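Local coordinates for putative uncharacterized protein (Staphylococcus aureus subsp. aureus Mu50, PDB 3FYM) that is a putative DNA-binding membrane protein whose function remains to be established, with a helix-turn-helix domain in its soluble N-terminal part, at residues K2-G5 with E6-G10. Residues are numbered along the deposited sequence; the frame is centred on the assembly and turned at random.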
loop_
_atom_site.group_PDB
_atom_site.type_symbol
_atom_site.label_atom_id
_atom_site.label_comp_id
_atom_site.label_asym_id
_atom_site.label_seq_id
_atom_site.Cartn_x
_atom_site.Cartn_y
_atom_site.Cartn_z
ATOM N N LYS A 2 2.809 -10.238 -10.284
ATOM C CA LYS A 2 3.418 -9.183 -9.464
ATOM C C LYS A 2 2.799 -9.251 -8.058
ATOM O O LYS A 2 1.684 -9.692 -7.883
ATOM C CB LYS A 2 3.218 -7.772 -10.001
ATOM C CG LYS A 2 1.807 -7.333 -10.183
ATOM C CD LYS A 2 1.484 -6.359 -11.318
ATOM C CE LYS A 2 -0.047 -6.433 -11.484
ATOM N NZ LYS A 2 -0.594 -5.794 -12.708
ATOM N N THR A 3 3.550 -8.781 -7.074
ATOM C CA THR A 3 2.970 -8.573 -5.748
ATOM C C THR A 3 2.203 -7.273 -5.741
ATOM O O THR A 3 2.300 -6.426 -6.611
ATOM C CB THR A 3 4.094 -8.501 -4.714
ATOM O OG1 THR A 3 4.942 -7.487 -5.078
ATOM C CG2 THR A 3 4.936 -9.734 -4.619
ATOM N N VAL A 4 1.402 -7.087 -4.670
ATOM C CA VAL A 4 0.647 -5.830 -4.537
ATOM C C VAL A 4 1.606 -4.663 -4.447
ATOM O O VAL A 4 1.363 -3.619 -5.012
ATOM C CB VAL A 4 -0.330 -5.898 -3.358
ATOM C CG1 VAL A 4 0.378 -5.950 -1.977
ATOM C CG2 VAL A 4 -1.261 -4.708 -3.419
ATOM N N GLY A 5 2.722 -4.826 -3.733
ATOM C CA GLY A 5 3.651 -3.707 -3.586
ATOM C C GLY A 5 4.291 -3.350 -4.901
ATOM O O GLY A 5 4.521 -2.172 -5.234
ATOM N N GLU A 6 4.599 -4.274 -5.759
ATOM C CA GLU A 6 5.130 -4.073 -7.082
ATOM C C GLU A 6 4.096 -3.436 -7.970
ATOM O O GLU A 6 4.437 -2.562 -8.793
ATOM C CB GLU A 6 5.594 -5.395 -7.712
ATOM C CG GLU A 6 6.822 -5.979 -7.067
ATOM C CD GLU A 6 7.115 -7.429 -7.389
ATOM O OE1 GLU A 6 6.312 -8.176 -7.964
ATOM O OE2 GLU A 6 8.226 -7.825 -7.020
ATOM N N ALA A 7 2.832 -3.839 -7.842
ATOM C CA ALA A 7 1.773 -3.190 -8.633
ATOM C C ALA A 7 1.699 -1.715 -8.290
ATOM O O ALA A 7 1.590 -0.840 -9.153
ATOM C CB ALA A 7 0.443 -3.877 -8.424
ATOM N N LEU A 8 1.684 -1.399 -6.985
ATOM C CA LEU A 8 1.599 -0.019 -6.531
ATOM C C LEU A 8 2.810 0.799 -6.963
ATOM O O LEU A 8 2.686 1.881 -7.523
ATOM C CB LEU A 8 1.428 0.024 -4.990
ATOM C CG LEU A 8 0.080 -0.485 -4.484
ATOM C CD1 LEU A 8 0.173 -0.681 -2.987
ATOM C CD2 LEU A 8 -1.056 0.473 -4.851
ATOM N N LYS A 9 3.987 0.262 -6.693
ATOM C CA LYS A 9 5.251 0.961 -7.049
ATOM C C LYS A 9 5.329 1.191 -8.541
ATOM O O LYS A 9 5.769 2.248 -8.981
ATOM C CB LYS A 9 6.441 0.180 -6.536
ATOM C CG LYS A 9 7.793 0.863 -6.751
ATOM C CD LYS A 9 8.940 0.082 -6.185
ATOM C CE LYS A 9 10.263 0.805 -6.286
ATOM N NZ LYS A 9 11.316 0.024 -5.601
ATOM N N GLY A 10 4.975 0.194 -9.338
ATOM C CA GLY A 10 5.020 0.316 -10.760
ATOM C C GLY A 10 4.182 1.488 -11.220
ATOM O O GLY A 10 4.560 2.305 -12.084
#
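The carboxylate of E6 has T3 over one face and K2 at its edge. On the face sits the T3 hydroxyl, with OG1 of T3 3.2 Å from CD of E6; the T3 amide comes in from the same side. The hydrogen bond to the carboxylate comes from that amide: T3 N donates to E6 OE1 over 3.0 Å, nearly straight at 168°, yet the nitrogen stands well above the carboxylate plane. K2 meets OE1 edge-on, its CA 3.4 Å from that oxygen. The K2 chain then passes across the A7 methyl, with CG, CD and CE all lying over it and CD 4.0 Å from CB of A7.

Going back the other way, E6 N gives a weak bond to T3 OG1, at 3.3 Å. What puts OG1 there is the first torsion of T3, 58°, which tucks the hydroxyl between its own N and carbonyl carbon, facing the first turn. With chi1 at -70°, E6 sends CG back toward the helix start, and its extended chain brings the carboxylate to the T3 amide.

Behind this exchange the ordinary helix bonds start, A7 N to T3 O, L8 N to V4 O and K9 N to G5 O. The amides of V4 and G5, at the opening turn, are taken by E75 and N39 respectively. L8 packs inward against I36, Y57 and L68, with V4 CG2 4.3 Å from its CD1.

Each of T3 and E6 thus uses its side chain to hold the other's backbone N-H: a capping box, with T3 as N-cap, closing the start of helix 4-14 in this helix-turn-helix domain.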